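Local coordinates for carbon dioxide concentrating mechanism protein CcmK (Synechococcus elongatus, PDB 4OX6), which probably serves as a hexameric shell protein of the carboxysome, the bacterial microcompartment in which cyanobacteria concentrate carbon dioxide, at residues Val59-Gly63 / Glu101-Gly107. Numbering follows the deposited sequence.
Sequences VNIRG and EAVFPIG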
ATOM      1  N   VAL A  59       9.336  14.545   3.127  1.00  9.92           N
ATOM      2  CA  VAL A  59      10.662  14.641   3.766  1.00  8.85           C
ATOM      3  C   VAL A  59      10.523  15.546   4.987  1.00  8.65           C
ATOM      4  O   VAL A  59       9.839  16.568   4.934  1.00 10.17           O
ATOM      5  CB  VAL A  59      11.744  15.180   2.802  1.00 10.71           C
ATOM      6  CG1 VAL A  59      11.464  16.557   2.229  1.00  9.83           C
ATOM      7  CG2 VAL A  59      13.133  15.143   3.468  1.00 11.62           C
ATOM      8  N   ASN A  60      11.191  15.176   6.059  1.00  7.98           N
ATOM      9  CA  ASN A  60      11.125  15.870   7.353  1.00  8.85           C
ATOM     10  C   ASN A  60      12.492  16.389   7.711  1.00  9.57           C
ATOM     11  O   ASN A  60      13.512  15.655   7.663  1.00 10.12           O
ATOM     12  CB  ASN A  60      10.654  14.875   8.396  1.00 10.51           C
ATOM     13  CG  ASN A  60       9.288  14.318   8.042  1.00  9.58           C
ATOM     14  OD1 ASN A  60       8.349  15.084   7.831  1.00 12.33           O
ATOM     15  ND2 ASN A  60       9.186  13.001   7.955  1.00 10.92           N
ATOM     16  N   ILE A  61      12.567  17.688   7.985  1.00  8.53           N
ATOM     17  CA  ILE A  61      13.795  18.365   8.370  1.00 10.92           C
ATOM     18  C   ILE A  61      13.635  19.011   9.746  1.00  9.29           C
ATOM     19  O   ILE A  61      12.521  19.413  10.170  1.00 10.53           O
ATOM     20  CB  ILE A  61      14.225  19.383   7.315  1.00  8.75           C
ATOM     21  CG1 ILE A  61      13.261  20.571   7.196  1.00  9.22           C
ATOM     22  CG2 ILE A  61      14.458  18.719   5.967  1.00 10.41           C
ATOM     23  CD1 ILE A  61      13.847  21.732   6.384  1.00 10.89           C
ATOM     24  N   ARG A  62      14.762  19.203  10.412  1.00 10.22           N
ATOM     25  CA  ARG A  62      14.787  19.856  11.717  1.00  9.32           C
ATOM     26  C   ARG A  62      15.847  20.938  11.748  1.00 10.90           C
ATOM     27  O   ARG A  62      16.919  20.774  11.177  1.00 11.27           O
ATOM     28  CB  ARG A  62      15.089  18.883  12.848  1.00 11.09           C
ATOM     29  CG  ARG A  62      14.183  17.677  12.954  1.00 11.55           C
ATOM     30  CD  ARG A  62      12.696  17.998  13.259  1.00 10.03           C
ATOM     31  NE  ARG A  62      12.456  18.626  14.542  1.00 12.08           N
ATOM     32  CZ  ARG A  62      12.376  17.988  15.696  1.00 16.06           C
ATOM     33  NH1 ARG A  62      12.388  16.691  15.766  1.00 14.27           N
ATOM     34  NH2 ARG A  62      12.155  18.677  16.807  1.00 17.76           N
ATOM     35  N   GLY A  63      15.566  22.028  12.448  1.00  9.98           N
ATOM     36  CA  GLY A  63      16.547  23.080  12.653  1.00 11.75           C
ATOM     37  C   GLY A  63      15.887  24.246  13.349  1.00 10.44           C
ATOM     38  O   GLY A  63      14.687  24.150  13.698  1.00 11.00           O
ATOM     39  N   GLU A 101       6.856  14.346  18.545  1.00 12.43           N
ATOM     40  CA  GLU A 101       8.112  13.632  18.220  1.00 16.15           C
ATOM     41  C   GLU A 101       8.076  12.206  18.683  1.00 14.79           C
ATOM     42  O   GLU A 101       8.716  11.333  18.125  1.00 18.56           O
ATOM     43  CB  GLU A 101       9.291  14.323  18.916  1.00 21.28           C
ATOM     44  CG  GLU A 101       9.563  15.641  18.323  1.00 34.60           C
ATOM     45  CD  GLU A 101      10.913  16.169  18.714  1.00 36.45           C
ATOM     46  OE1 GLU A 101      10.899  17.247  19.322  1.00 37.36           O
ATOM     47  OE2 GLU A 101      11.945  15.500  18.416  1.00 35.26           O
ATOM     48  N   ALA A 102       7.410  11.937  19.789  1.00 12.77           N
ATOM     49  CA  ALA A 102       7.321  10.587  20.371  1.00 14.82           C
ATOM     50  C   ALA A 102       6.525   9.636  19.491  1.00 17.70           C
ATOM     51  O   ALA A 102       6.828   8.448  19.411  1.00 25.01           O
ATOM     52  CB  ALA A 102       6.680  10.696  21.762  1.00 17.90           C
ATOM     53  N   VAL A 103       5.506  10.141  18.822  1.00 11.48           N
ATOM     54  CA  VAL A 103       4.607   9.297  18.077  1.00 10.64           C
ATOM     55  C   VAL A 103       4.953   9.240  16.567  1.00  9.48           C
ATOM     56  O   VAL A 103       4.766   8.213  15.922  1.00 12.26           O
ATOM     57  CB  VAL A 103       3.133   9.801  18.265  1.00 12.27           C
ATOM     58  CG1 VAL A 103       2.166   9.205  17.230  1.00 11.50           C
ATOM     59  CG2 VAL A 103       2.645   9.523  19.726  1.00 12.86           C
ATOM     60  N   PHE A 104       5.397  10.376  16.009  1.00 10.73           N
ATOM     61  CA  PHE A 104       5.667  10.465  14.571  1.00  9.81           C
ATOM     62  C   PHE A 104       7.158  10.354  14.334  1.00 11.81           C
ATOM     63  O   PHE A 104       7.956  10.825  15.143  1.00 11.33           O
ATOM     64  CB  PHE A 104       5.158  11.780  14.056  1.00 10.90           C
ATOM     65  CG  PHE A 104       3.655  11.899  14.027  1.00  9.71           C
ATOM     66  CD1 PHE A 104       2.925  11.472  12.968  1.00  9.90           C
ATOM     67  CD2 PHE A 104       2.973  12.451  15.068  1.00 10.29           C
ATOM     68  CE1 PHE A 104       1.519  11.576  12.929  1.00  9.51           C
ATOM     69  CE2 PHE A 104       1.581  12.572  15.049  1.00 11.19           C
ATOM     70  CZ  PHE A 104       0.860  12.156  13.969  1.00 11.44           C
ATOM     71  N   PRO A 105       7.524   9.759  13.181  1.00 12.99           N
ATOM     72  CA  PRO A 105       8.945   9.550  12.931  1.00 12.94           C
ATOM     73  C   PRO A 105       9.602  10.818  12.440  1.00 14.15           C
ATOM     74  O   PRO A 105       9.967  10.859  11.221  1.00 15.22           O
ATOM     75  CB  PRO A 105       8.895   8.443  11.863  1.00 12.27           C
ATOM     76  CG  PRO A 105       7.625   8.722  11.089  1.00 16.53           C
ATOM     77  CD  PRO A 105       6.667   9.151  12.160  1.00 10.99           C
ATOM     78  N   ILE A 106       9.896  11.755  13.342  1.00 12.71           N
ATOM     79  CA  ILE A 106      10.454  13.045  12.998  1.00 12.73           C
ATOM     80  C   ILE A 106      11.618  13.433  13.907  1.00 12.49           C
ATOM     81  O   ILE A 106      12.112  14.558  13.820  1.00 13.96           O
ATOM     82  CB  ILE A 106       9.401  14.210  13.006  1.00 13.84           C
ATOM     83  CG1 ILE A 106       8.788  14.367  14.403  1.00 14.48           C
ATOM     84  CG2 ILE A 106       8.382  13.929  11.946  1.00 16.42           C
ATOM     85  CD1 ILE A 106       8.037  15.654  14.622  1.00 17.37           C
ATOM     86  N   GLY A 107      12.060  12.499  14.757  1.00 15.68           N
ATOM     87  CA  GLY A 107      13.204  12.718  15.628  1.00 14.67           C
ATOM     88  C   GLY A 107      14.534  12.519  14.942  1.00 13.08           C
ATOM     89  O   GLY A 107      14.591  12.023  13.839  1.00 14.60           O
TER
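Arg62 reaches from strand 56-63 to both Glu101 and the backbone of Ile106, and so ties the four-stranded antiparallel sheet of the BMC fold to the short helix 98-103 and the turn that follows it. The arginine chain is bent rather than extended: chi2 and chi3, at -63° and -64°, fold it back so that Arg62 CD lies 3.5 Å from Ile106 O and the guanidinium ends between turn and helix. There NH1 has two acceptors, both lying in the guanidinium plane. Arg62 NH1 binds Ile106 O at 2.9 Å, from above the carbonyl plane. A nearly straight N-H line joins Arg62 NH1 to Glu101 OE2, also at 2.9 Å. Arg62 NH2 completes an end-on, two-nitrogen grip with a longer bond of 3.2 Å to Glu101 OE1. The salt bridge is nevertheless not coplanar; the guanidinium and carboxylate planes stand 88° apart, and the oxygens are met from above the carboxylate plane. Further bonds from NE to Ala19 O and from NH2 to Gln18 O help fix the rotation of the guanidinium, joining strand 56-63 to the start of strand 19-26 as well as to helix and turn.

Two residues back on the strand, Asn60 has its polar link to the same turn through Ser48 OG, which bonds both Asn60 ND2 and the carbonyl oxygen of Pro105, the central residue of an inverse gamma turn. Asn60 OD1 is held by Ser22. On the same turn, Phe104 stacks on Tyr49 of a neighbouring subunit, so this segment also takes part in the hexamer interface. Ile106 crosses Asn60 at about a right angle, and the Ile106 CG2 methyl lies against the Asn60 amide, 4.0 Å from Asn60 CG.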